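Local coordinates for copper chaperone PCu(A)C (Methylosinus trichosporium OB3b, PDB 6P1F), which probably acts as a copper chaperone, binding copper through a histidine brace in its PCu(A)C domain, at residues 23-29 / 83-89; 30-34 / 69-73. One frame throughout, in Å; residues are numbered along the deposited sequence.

Interaction 1. Residues 23-29 / 83-89; sequences TRAQLYM and HVELVDI
R24 and E85 both start with CG beside the backbone N (chi1 -84° and -81°), and the two side chains then take different shapes. R24 runs extended from CG to NE, while E85 bends at chi2. This brings NH1 of R24 to OE1 of E85 at 2.8 Å, a salt bridge at the edge of the guanidinium. V87 lies under one guanidinium face, with its CG2 3.9 Å from R24 CZ. R24 NH1 also makes a weak hydrogen bond to Q53 OE1 on strand 49-55.

On the sheet face that carries R24 and E85, the amide of Q26 stacks on the ring of H83, their planes 14° apart. Q26 CD sits 3.4 Å from H83 CD2. The hydrogen bond from Y28 OH to Q26 OE1, 2.7 Å, probably helps hold the amide in this rotation. Y28 also touches H83 through its ring, CE1 to CB. H83 ND1 is hydrogen-bonded to G81 O, and its ring stacks with that of H55. Q26 and G81 are therefore likely to help fix the orientation of H83.

The other face, with A25, L27, V84 and L86, is apolar and buried. L27 CD2 packs on V84 CG2 at 3.8 Å, side by side. Past the corner at D88, I89 turns its CD1 onto A25 CB at 3.6 Å. The backbones pair in between, A25 with L86 and L27 with V84. I89 N closes the end on T23 O at 2.8 Å, nearly straight. A water links T23 OG1 with D88 N and OD1.

This is an antiparallel strand pair of the PCu(A)C beta fold, with H83 and E85, zinc ligands in another structure of this protein, on one face; no metal is bound here.

Interaction 2. Residues 30-34 / 69-73; sequences LVVNS and LPPLS
A G1 beta bulge ends the pairing of strand 24-33 with the chain that enters strand 73-89. L72 and S73 both face N33. L72 has the positive phi and psi (51°, 51°) of the first bulge position. N33 and S73 form the hydrogen-bonded antiparallel pair: N33 N donates to S73 O at 2.8 Å, and S73 N returns to N33 O at 3.1 Å, in the plane of that carbonyl.

The side chain of N33 adds further hydrogen bonds. Its CG lies opposite the backbone N (chi1 179°), which carries the amide across to the loop 69-72. ND2 donates to P70 O at 3.1 Å. It comes from above the carbonyl plane, and the bond is bent. A weak bond from ND2 to L69 O, 3.4 Å, adds to it. P70 O is also taken by S73 OG at 2.7 Å, from the opposite face of the carbonyl. Outside the two segments, OD1 of N33 accepts from A35 N, and ND2 donates to R37 O.

Apolar contacts flank the polar part. CD1 and CD2 of L69 both reach V31 CG1, and the two side chains cross at about a right angle. L69 CB touches N33 CB at 4.1 Å. At the exposed edge of the contact, L72 CD2 lies 3.6 Å from S34 O.

P70 and P71 have no backbone N-H to give; the carbonyl of P70 accepts from two side-chain donors. The amide of N33 is buried, and both its ends have partners. One asparagine thus ties its own strand end, the residues that follow it (A35, R37) and the proline loop together by neutral hydrogen bonds, with no charged group among these partners.

How the interactions relate
After strands 2-5 and 8-16 the chain enters strand 24-33, whose early part serves interaction 1 and whose end serves interaction 2. It then passes through strands 39-45, 49-55 and 67-69 to the loop 69-73. There interaction 2 closes the inner loop. Strand 73-89 follows, and at its far end 83-89 returns to 23-29, so interaction 1 closes the outer loop. Interaction 2 is nested inside it, and the two do not cross. Their centres are about 21 Å apart, on opposite sides of the chain centre. Together they join strands 24-33 and 73-89 near both ends: interaction 1 where the pair carries zinc-site residues, interaction 2 where the proline loop leads into strand 73-89.

Interaction 1. Residues 23-29 / 83-89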
# COMPACT_ATOMS: atom_id res chain seq x y z
N THR A 23 -7.27 -15.10 -3.69
CA THR A 23 -7.82 -14.07 -2.81
C THR A 23 -6.71 -13.22 -2.16
O THR A 23 -6.99 -12.53 -1.20
CB THR A 23 -8.66 -14.70 -1.68
OG1 THR A 23 -7.80 -15.52 -0.88
CG2 THR A 23 -9.78 -15.56 -2.27
N ARG A 24 -5.47 -13.28 -2.66
CA ARG A 24 -4.40 -12.42 -2.15
C ARG A 24 -3.79 -11.67 -3.31
O ARG A 24 -3.81 -12.18 -4.43
CB ARG A 24 -3.29 -13.22 -1.47
CG ARG A 24 -3.53 -13.58 -0.05
CD ARG A 24 -2.32 -14.28 0.55
NE ARG A 24 -2.54 -14.52 1.97
CZ ARG A 24 -1.78 -14.03 2.94
NH1 ARG A 24 -0.72 -13.29 2.65
NH2 ARG A 24 -2.08 -14.29 4.20
N ALA A 25 -3.27 -10.49 -3.06
CA ALA A 25 -2.59 -9.76 -4.14
C ALA A 25 -1.59 -8.81 -3.52
O ALA A 25 -1.69 -8.49 -2.34
CB ALA A 25 -3.62 -8.99 -4.99
N GLN A 26 -0.62 -8.36 -4.31
CA GLN A 26 0.40 -7.46 -3.77
C GLN A 26 0.15 -6.06 -4.26
O GLN A 26 -0.20 -5.85 -5.40
CB GLN A 26 1.79 -7.92 -4.17
CG GLN A 26 2.13 -9.25 -3.53
CD GLN A 26 3.61 -9.56 -3.54
OE1 GLN A 26 4.43 -8.85 -4.16
NE2 GLN A 26 3.99 -10.63 -2.84
N LEU A 27 0.32 -5.11 -3.34
CA LEU A 27 0.17 -3.70 -3.61
C LEU A 27 1.52 -3.01 -3.39
O LEU A 27 2.28 -3.38 -2.52
CB LEU A 27 -0.90 -3.10 -2.70
CG LEU A 27 -1.12 -1.58 -2.81
CD1 LEU A 27 -2.60 -1.20 -2.70
CD2 LEU A 27 -0.27 -0.88 -1.78
N TYR A 28 1.82 -2.00 -4.22
CA TYR A 28 3.08 -1.30 -4.14
C TYR A 28 2.86 0.19 -4.18
O TYR A 28 2.12 0.67 -5.01
CB TYR A 28 3.98 -1.70 -5.31
CG TYR A 28 4.01 -3.18 -5.57
CD1 TYR A 28 4.87 -4.02 -4.85
CD2 TYR A 28 3.17 -3.74 -6.52
CE1 TYR A 28 4.90 -5.38 -5.11
CE2 TYR A 28 3.20 -5.09 -6.79
CZ TYR A 28 4.08 -5.90 -6.07
OH TYR A 28 4.14 -7.26 -6.30
N MET A 29 3.45 0.92 -3.25
CA MET A 29 3.34 2.37 -3.28
C MET A 29 4.58 2.97 -2.65
O MET A 29 5.17 2.38 -1.75
CB MET A 29 2.10 2.84 -2.51
CG MET A 29 2.06 2.34 -1.05
SD MET A 29 0.44 2.75 -0.30
CE MET A 29 0.59 1.89 1.29
N HIS A 83 6.61 -4.48 0.07
CA HIS A 83 5.31 -4.55 -0.59
C HIS A 83 4.26 -4.74 0.47
O HIS A 83 4.56 -5.05 1.64
CB HIS A 83 5.24 -5.71 -1.60
CG HIS A 83 5.34 -7.07 -0.98
ND1 HIS A 83 6.55 -7.66 -0.68
CD2 HIS A 83 4.38 -7.95 -0.62
CE1 HIS A 83 6.33 -8.85 -0.15
NE2 HIS A 83 5.04 -9.06 -0.11
N VAL A 84 3.01 -4.55 0.06
CA VAL A 84 1.88 -4.84 0.90
C VAL A 84 1.15 -6.06 0.38
O VAL A 84 0.87 -6.13 -0.81
CB VAL A 84 0.90 -3.66 0.91
CG1 VAL A 84 -0.20 -3.90 1.94
CG2 VAL A 84 1.64 -2.36 1.15
N GLU A 85 0.83 -7.02 1.24
CA GLU A 85 -0.06 -8.10 0.81
C GLU A 85 -1.49 -7.76 1.22
O GLU A 85 -1.74 -7.42 2.37
CB GLU A 85 0.36 -9.43 1.43
CG GLU A 85 1.49 -10.08 0.68
CD GLU A 85 1.26 -11.56 0.49
OE1 GLU A 85 1.61 -12.32 1.41
OE2 GLU A 85 0.71 -11.95 -0.57
N LEU A 86 -2.40 -7.79 0.25
CA LEU A 86 -3.84 -7.64 0.50
C LEU A 86 -4.40 -9.02 0.73
O LEU A 86 -4.24 -9.90 -0.12
CB LEU A 86 -4.53 -6.98 -0.69
CG LEU A 86 -3.86 -5.69 -1.16
CD1 LEU A 86 -4.61 -5.09 -2.37
CD2 LEU A 86 -3.73 -4.69 -0.02
N VAL A 87 -5.03 -9.22 1.87
CA VAL A 87 -5.40 -10.54 2.35
C VAL A 87 -6.91 -10.71 2.37
O VAL A 87 -7.61 -9.82 2.86
CB VAL A 87 -4.85 -10.74 3.79
CG1 VAL A 87 -5.26 -12.11 4.36
CG2 VAL A 87 -3.33 -10.57 3.80
N ASP A 88 -7.37 -11.86 1.88
CA ASP A 88 -8.81 -12.20 1.84
C ASP A 88 -9.59 -11.17 1.05
O ASP A 88 -10.52 -10.54 1.53
CB ASP A 88 -9.37 -12.37 3.26
CG ASP A 88 -8.74 -13.55 4.00
OD1 ASP A 88 -8.16 -14.45 3.34
OD2 ASP A 88 -8.83 -13.59 5.23
N ILE A 89 -9.21 -11.06 -0.22
CA ILE A 89 -9.89 -10.19 -1.16
C ILE A 89 -11.27 -10.74 -1.50
O ILE A 89 -11.39 -11.89 -1.91
CB ILE A 89 -9.05 -10.03 -2.42
CG1 ILE A 89 -7.72 -9.30 -2.11
CG2 ILE A 89 -9.84 -9.32 -3.51
CD1 ILE A 89 -6.69 -9.46 -3.24
O HOH W 1 -6.34 -14.60 1.38

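Interaction 2. Residues 30-34 / 69-73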
# COMPACT_ATOMS: atom_id res chain seq x y z
N LEU A 30 4.96 4.15 -3.11
CA LEU A 30 6.06 4.88 -2.49
C LEU A 30 5.47 5.73 -1.39
O LEU A 30 4.59 6.55 -1.66
CB LEU A 30 6.76 5.74 -3.56
CG LEU A 30 7.73 6.82 -3.09
CD1 LEU A 30 8.80 6.26 -2.19
CD2 LEU A 30 8.36 7.40 -4.35
N VAL A 31 5.90 5.49 -0.15
CA VAL A 31 5.39 6.29 0.97
C VAL A 31 6.48 7.20 1.47
O VAL A 31 7.60 6.76 1.75
CB VAL A 31 4.93 5.38 2.12
CG1 VAL A 31 4.37 6.22 3.28
CG2 VAL A 31 3.88 4.38 1.64
N VAL A 32 6.19 8.49 1.60
CA VAL A 32 7.23 9.41 1.99
C VAL A 32 6.79 10.18 3.22
O VAL A 32 5.68 10.70 3.27
CB VAL A 32 7.57 10.42 0.86
CG1 VAL A 32 8.55 11.43 1.35
CG2 VAL A 32 8.12 9.68 -0.39
N ASN A 33 7.62 10.17 4.27
CA ASN A 33 7.34 11.04 5.41
C ASN A 33 8.30 12.22 5.38
O ASN A 33 9.50 12.06 5.65
CB ASN A 33 7.49 10.28 6.74
CG ASN A 33 7.22 11.18 7.94
OD1 ASN A 33 6.54 12.19 7.82
ND2 ASN A 33 7.72 10.78 9.13
N SER A 34 7.78 13.41 5.04
CA SER A 34 8.61 14.61 5.03
C SER A 34 8.60 15.35 6.35
O SER A 34 9.21 16.42 6.43
CB SER A 34 8.15 15.57 3.92
OG SER A 34 8.48 14.98 2.70
N LEU A 69 7.21 4.97 10.24
CA LEU A 69 7.94 5.84 9.34
C LEU A 69 8.79 6.85 10.09
O LEU A 69 8.24 7.80 10.62
CB LEU A 69 6.94 6.61 8.49
CG LEU A 69 5.99 5.68 7.73
CD1 LEU A 69 4.72 6.44 7.36
CD2 LEU A 69 6.75 5.23 6.50
N PRO A 70 10.11 6.66 10.12
CA PRO A 70 11.02 7.63 10.75
C PRO A 70 10.86 9.00 10.12
O PRO A 70 10.36 9.09 8.99
CB PRO A 70 12.41 7.06 10.46
CG PRO A 70 12.19 5.62 10.26
CD PRO A 70 10.81 5.43 9.69
N PRO A 71 11.30 10.04 10.81
CA PRO A 71 11.35 11.37 10.19
C PRO A 71 12.16 11.32 8.90
O PRO A 71 13.13 10.57 8.80
CB PRO A 71 12.06 12.23 11.23
CG PRO A 71 12.02 11.45 12.50
CD PRO A 71 11.94 10.01 12.14
N LEU A 72 11.75 12.11 7.91
CA LEU A 72 12.53 12.31 6.68
C LEU A 72 12.93 11.00 6.05
O LEU A 72 14.11 10.77 5.76
CB LEU A 72 13.77 13.14 6.97
CG LEU A 72 13.51 14.46 7.69
CD1 LEU A 72 14.83 15.20 7.85
CD2 LEU A 72 12.56 15.29 6.86
N SER A 73 11.95 10.12 5.86
CA SER A 73 12.19 8.78 5.34
C SER A 73 11.19 8.41 4.29
O SER A 73 10.19 9.12 4.04
CB SER A 73 12.14 7.71 6.46
OG SER A 73 10.80 7.51 6.88